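Local coordinates for protein UL37 (Suid herpesvirus 1, PDB 4K70) that serves as an inner tegument protein of the virion, here as its N-terminal half, and is probably essential for the control of viral trafficking, at residues 71-76 and 118-123; 210-215 and 233-238. One frame throughout, in Å; residues are numbered along the deposited sequence.

The two contacts lie far apart in the elongated, helical, strand-free N-terminal half of UL37, on opposite sides of the chain's centre: their centres are 56 Å apart and their nearest atoms about 44 Å. Contact 1 is completed at Met123 before contact 2 begins at Thr210, and both belong to the UL37 tegument family region. Contact 1 sets the loop and first turn of helix 120-137 against kinked helix 63-78, joined by one backbone hydrogen bond, whereas contact 2 pairs two helices through alanines and a phenylalanine. A different sodium ion lies near each, bound by Asp121 in contact 1 and about 4 Å from the Arg211 side chain in contact 2.

Contact 1 (71-76 and 118-123). With NA (sodium ion), chain I.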
loop_
_atom_site.group_PDB
_atom_site.type_symbol
_atom_site.label_atom_id
_atom_site.label_comp_id
_atom_site.label_asym_id
_atom_site.label_seq_id
_atom_site.Cartn_x
_atom_site.Cartn_y
_atom_site.Cartn_z
ATOM N N ASN A 71 23.464 -8.535 20.759
ATOM C CA ASN A 71 22.299 -8.262 19.903
ATOM C C ASN A 71 21.761 -6.823 19.934
ATOM O O ASN A 71 20.656 -6.542 19.440
ATOM C CB ASN A 71 21.181 -9.242 20.231
ATOM C CG ASN A 71 21.625 -10.681 20.104
ATOM O OD1 ASN A 71 21.565 -11.274 19.025
ATOM N ND2 ASN A 71 22.090 -11.251 21.211
ATOM N N LEU A 72 22.562 -5.915 20.483
ATOM C CA LEU A 72 22.193 -4.514 20.602
ATOM C C LEU A 72 21.875 -3.882 19.252
ATOM O O LEU A 72 20.967 -3.061 19.145
ATOM C CB LEU A 72 23.316 -3.728 21.296
ATOM C CG LEU A 72 22.911 -2.339 21.768
ATOM C CD1 LEU A 72 21.911 -2.465 22.904
ATOM C CD2 LEU A 72 24.138 -1.554 22.194
ATOM N N ALA A 73 22.627 -4.245 18.223
ATOM C CA ALA A 73 22.367 -3.674 16.907
ATOM C C ALA A 73 20.906 -3.924 16.469
ATOM O O ALA A 73 20.197 -3.004 16.060
ATOM C CB ALA A 73 23.346 -4.215 15.887
ATOM N N GLY A 74 20.451 -5.163 16.591
ATOM C CA GLY A 74 19.099 -5.518 16.196
ATOM C C GLY A 74 18.045 -4.936 17.116
ATOM O O GLY A 74 17.019 -4.427 16.658
ATOM N N LEU A 75 18.299 -5.004 18.415
ATOM C CA LEU A 75 17.376 -4.462 19.398
ATOM C C LEU A 75 17.194 -2.960 19.212
ATOM O O LEU A 75 16.095 -2.454 19.384
ATOM C CB LEU A 75 17.871 -4.744 20.819
ATOM C CG LEU A 75 17.905 -6.212 21.252
ATOM C CD1 LEU A 75 18.566 -6.349 22.627
ATOM C CD2 LEU A 75 16.490 -6.788 21.255
ATOM N N ALA A 76 18.272 -2.266 18.859
ATOM C CA ALA A 76 18.232 -0.816 18.645
ATOM C C ALA A 76 17.463 -0.462 17.375
ATOM O O ALA A 76 16.754 0.536 17.321
ATOM C CB ALA A 76 19.653 -0.251 18.577
ATOM N N PHE A 118 21.423 -10.986 15.477
ATOM C CA PHE A 118 21.047 -9.574 15.623
ATOM C C PHE A 118 22.224 -8.664 15.984
ATOM O O PHE A 118 22.040 -7.552 16.504
ATOM C CB PHE A 118 19.894 -9.423 16.609
ATOM C CG PHE A 118 18.595 -9.966 16.080
ATOM C CD1 PHE A 118 17.813 -9.210 15.219
ATOM C CD2 PHE A 118 18.172 -11.242 16.421
ATOM C CE1 PHE A 118 16.611 -9.716 14.712
ATOM C CE2 PHE A 118 16.981 -11.753 15.927
ATOM C CZ PHE A 118 16.199 -10.990 15.074
ATOM N N GLY A 119 23.423 -9.140 15.661
ATOM C CA GLY A 119 24.659 -8.423 15.905
ATOM C C GLY A 119 24.966 -7.410 14.817
ATOM O O GLY A 119 24.203 -7.263 13.857
ATOM N N PRO A 120 26.081 -6.686 14.974
ATOM C CA PRO A 120 26.479 -5.599 14.078
ATOM C C PRO A 120 26.844 -6.080 12.687
ATOM O O PRO A 120 26.462 -5.430 11.724
ATOM C CB PRO A 120 27.703 -4.978 14.785
ATOM C CG PRO A 120 28.180 -6.039 15.747
ATOM C CD PRO A 120 26.928 -6.748 16.179
ATOM N N ASP A 121 27.570 -7.191 12.577
ATOM C CA ASP A 121 27.930 -7.746 11.274
ATOM C C ASP A 121 26.676 -8.117 10.485
ATOM O O ASP A 121 26.562 -7.829 9.301
ATOM C CB ASP A 121 28.770 -9.024 11.433
ATOM C CG ASP A 121 30.094 -8.791 12.161
ATOM O OD1 ASP A 121 30.505 -7.616 12.335
ATOM O OD2 ASP A 121 30.731 -9.803 12.546
ATOM N N ALA A 122 25.752 -8.788 11.159
ATOM C CA ALA A 122 24.518 -9.255 10.533
ATOM C C ALA A 122 23.625 -8.075 10.150
ATOM O O ALA A 122 23.130 -7.979 9.021
ATOM C CB ALA A 122 23.789 -10.185 11.473
ATOM N N MET A 123 23.431 -7.164 11.091
ATOM C CA MET A 123 22.563 -6.021 10.827
ATOM C C MET A 123 23.123 -5.113 9.729
ATOM O O MET A 123 22.379 -4.630 8.889
ATOM C CB MET A 123 22.246 -5.269 12.117
ATOM C CG MET A 123 21.333 -6.066 13.057
ATOM S SD MET A 123 19.671 -6.486 12.398
ATOM C CE MET A 123 19.986 -8.074 11.612
HETATM NA NA NA I . 30.141 -4.819 12.507
HETATM O O HOH W 1 31.987 -3.586 13.838
#
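Gly74 N donates to Phe118 O over 2.9 Å, a bent bond (143° at the hydrogen) whose donor lies somewhat tilted from the carbonyl plane. It forms where helix 63-78 is kinked: the N atoms of Ala73 and Gly74 have no bond to the preceding turn, and the Phe118 carbonyl takes up one of these amides. The same oxygen receives a longer CA-H...O contact from Asn71. Packing is tightest around Gly74, which has no side chain to hold the segments apart. Phe118 CB and CD1 both lie 4.0 Å from Gly74 CA, and Met123, its chain bent at chi2 and chi3, brings CG to 3.8 Å from Gly74 N and SD against Gly74 CA. Ala73 CB packs 3.6 Å from Phe118 O and 3.9 Å from Met123 CG, with a looser approach to Pro120 CD. Gly119 is the N-cap of helix 120-137, whose first turn starts with Pro120 and is closed by a bond from Met123 N to Gly119 O. The contact docks the loop and first turn leading into one helix against the flank of another in a helical bundle. Asn71 lies across Phe118, its amide plane 59° from the ring; OD1 sits at the ring edge and approaches Phe118 CB to 3.5 Å, while ND2 bonds to Val67 O. With CG beside its backbone N (chi1 -70°), the Phe118 ring leads away from the contact to meet Trp78 and helix 438-458. The far side of helix 120-137 is more open. There the CB of the partly exposed Asp121 points away from residues 71-76, and its OD1 binds sodium at 2.8 Å; Asn99 and a water, 2.6 Å from the ion, also bind it, while Asp121 OD2 is hydrogen-bonded to Thr114.

Contact 2 (210-215 and 233-238); sequences TRALFA and EQFAEA
Gln234 OE1 is gripped by two donors, a water that gives it a hydrogen bond of 2.8 Å and the side-chain amide of Gln202. That water in turn accepts from Arg211 NH2 at 3.2 Å, bridging the two helices at one side of the contact. A bend at chi3 (70°) turns the end of the Arg211 chain, whose NE is bonded to Met201 O and whose NH1 forms a salt bridge with Glu204. Glu237 OE2 remains 4.5 Å from Arg211 NH2, well out of the guanidinium plane, so any attraction there is probably only electrostatic. Next to this bridge, segments 210-215 and 233-238, on helices 208-223 and 229-240 of a helical hairpin, run nearly antiparallel at 150°, their axes 8.4 Å apart at closest. Small side chains allow this spacing: Ala238 CB presses on Ala212 N and lies 3.9 Å from Ala212 CB. Phe235, its CG anti to the backbone N (chi1 173°), brings its ring end nearer to residues 210-215 and presents an edge, with CD1 3.4 Å from Ala212 O in the ring plane. Ala215 CB packs near that same edge and against Phe235 CB, and residues of helix 260-271 also touch the phenylalanine.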
loop_
_atom_site.group_PDB
_atom_site.type_symbol
_atom_site.label_atom_id
_atom_site.label_comp_id
_atom_site.label_asym_id
_atom_site.label_seq_id
_atom_site.Cartn_x
_atom_site.Cartn_y
_atom_site.Cartn_z
ATOM N N THR A 210 -14.844 5.259 -27.490
ATOM C CA THR A 210 -14.370 4.590 -26.287
ATOM C C THR A 210 -13.001 5.155 -25.873
ATOM O O THR A 210 -12.765 5.469 -24.703
ATOM C CB THR A 210 -14.263 3.067 -26.517
ATOM O OG1 THR A 210 -15.556 2.533 -26.865
ATOM C CG2 THR A 210 -13.748 2.366 -25.278
ATOM N N ARG A 211 -12.109 5.284 -26.849
ATOM C CA ARG A 211 -10.749 5.741 -26.599
ATOM C C ARG A 211 -10.741 7.171 -26.124
ATOM O O ARG A 211 -9.980 7.517 -25.223
ATOM C CB ARG A 211 -9.893 5.583 -27.857
ATOM C CG ARG A 211 -9.669 4.124 -28.226
ATOM C CD ARG A 211 -8.962 3.984 -29.560
ATOM N NE ARG A 211 -7.575 4.423 -29.480
ATOM C CZ ARG A 211 -6.736 4.423 -30.512
ATOM N NH1 ARG A 211 -7.145 4.007 -31.705
ATOM N NH2 ARG A 211 -5.490 4.830 -30.347
ATOM N N ALA A 212 -11.603 8.000 -26.716
ATOM C CA ALA A 212 -11.744 9.390 -26.286
ATOM C C ALA A 212 -12.215 9.512 -24.829
ATOM O O ALA A 212 -11.722 10.356 -24.079
ATOM C CB ALA A 212 -12.690 10.144 -27.218
ATOM N N LEU A 213 -13.163 8.670 -24.431
ATOM C CA LEU A 213 -13.724 8.742 -23.080
ATOM C C LEU A 213 -12.677 8.298 -22.054
ATOM O O LEU A 213 -12.526 8.922 -21.011
ATOM C CB LEU A 213 -15.011 7.906 -22.973
ATOM C CG LEU A 213 -16.208 8.489 -23.735
ATOM C CD1 LEU A 213 -17.436 7.525 -23.819
ATOM C CD2 LEU A 213 -16.600 9.836 -23.117
ATOM N N PHE A 214 -11.939 7.235 -22.373
ATOM C CA PHE A 214 -10.840 6.796 -21.527
ATOM C C PHE A 214 -9.816 7.913 -21.303
ATOM O O PHE A 214 -9.354 8.107 -20.187
ATOM C CB PHE A 214 -10.156 5.540 -22.087
ATOM C CG PHE A 214 -10.753 4.255 -21.585
ATOM C CD1 PHE A 214 -10.567 3.861 -20.266
ATOM C CD2 PHE A 214 -11.505 3.447 -22.427
ATOM C CE1 PHE A 214 -11.127 2.680 -19.793
ATOM C CE2 PHE A 214 -12.056 2.257 -21.967
ATOM C CZ PHE A 214 -11.869 1.876 -20.645
ATOM N N ALA A 215 -9.478 8.642 -22.362
ATOM C CA ALA A 215 -8.549 9.774 -22.248
ATOM C C ALA A 215 -9.056 10.790 -21.239
ATOM O O ALA A 215 -8.278 11.324 -20.444
ATOM C CB ALA A 215 -8.334 10.441 -23.601
ATOM N N GLU A 233 -2.886 15.224 -27.473
ATOM C CA GLU A 233 -2.905 14.764 -28.863
ATOM C C GLU A 233 -3.734 13.502 -29.028
ATOM O O GLU A 233 -4.386 13.290 -30.053
ATOM C CB GLU A 233 -1.491 14.442 -29.351
ATOM C CG GLU A 233 -0.514 15.590 -29.292
ATOM C CD GLU A 233 0.896 15.127 -29.601
ATOM O OE1 GLU A 233 1.858 15.858 -29.273
ATOM O OE2 GLU A 233 1.034 14.019 -30.167
ATOM N N GLN A 234 -3.681 12.633 -28.037
ATOM C CA GLN A 234 -4.360 11.359 -28.173
ATOM C C GLN A 234 -5.863 11.512 -27.996
ATOM O O GLN A 234 -6.633 10.839 -28.668
ATOM C CB GLN A 234 -3.790 10.327 -27.210
ATOM C CG GLN A 234 -2.580 9.606 -27.758
ATOM C CD GLN A 234 -1.938 8.711 -26.725
ATOM O OE1 GLN A 234 -1.792 7.512 -26.933
ATOM N NE2 GLN A 234 -1.548 9.295 -25.598
ATOM N N PHE A 235 -6.286 12.397 -27.104
ATOM C CA PHE A 235 -7.711 12.686 -27.026
ATOM C C PHE A 235 -8.232 13.320 -28.316
ATOM O O PHE A 235 -9.280 12.924 -28.833
ATOM C CB PHE A 235 -8.058 13.585 -25.850
ATOM C CG PHE A 235 -9.492 14.033 -25.864
ATOM C CD1 PHE A 235 -10.498 13.176 -25.459
ATOM C CD2 PHE A 235 -9.834 15.300 -26.316
ATOM C CE1 PHE A 235 -11.827 13.581 -25.489
ATOM C CE2 PHE A 235 -11.154 15.708 -26.349
ATOM C CZ PHE A 235 -12.152 14.848 -25.931
ATOM N N ALA A 236 -7.502 14.308 -28.827
ATOM C CA ALA A 236 -7.919 15.036 -30.023
ATOM C C ALA A 236 -8.102 14.121 -31.234
ATOM O O ALA A 236 -9.084 14.232 -31.962
ATOM C CB ALA A 236 -6.930 16.154 -30.334
ATOM N N GLU A 237 -7.166 13.201 -31.429
ATOM C CA GLU A 237 -7.225 12.279 -32.549
ATOM C C GLU A 237 -8.466 11.397 -32.443
ATOM O O GLU A 237 -9.146 11.119 -33.440
ATOM C CB GLU A 237 -5.961 11.410 -32.573
ATOM C CG GLU A 237 -6.051 10.203 -33.494
ATOM C CD GLU A 237 -4.800 9.338 -33.441
ATOM O OE1 GLU A 237 -3.689 9.903 -33.374
ATOM O OE2 GLU A 237 -4.929 8.093 -33.464
ATOM N N ALA A 238 -8.765 10.956 -31.228
ATOM C CA ALA A 238 -9.897 10.061 -31.029
ATOM C C ALA A 238 -11.191 10.848 -31.149
ATOM O O ALA A 238 -12.154 10.380 -31.761
ATOM C CB ALA A 238 -9.805 9.360 -29.686
HETATM O O HOH W 2 -4.108 7.001 -28.487
#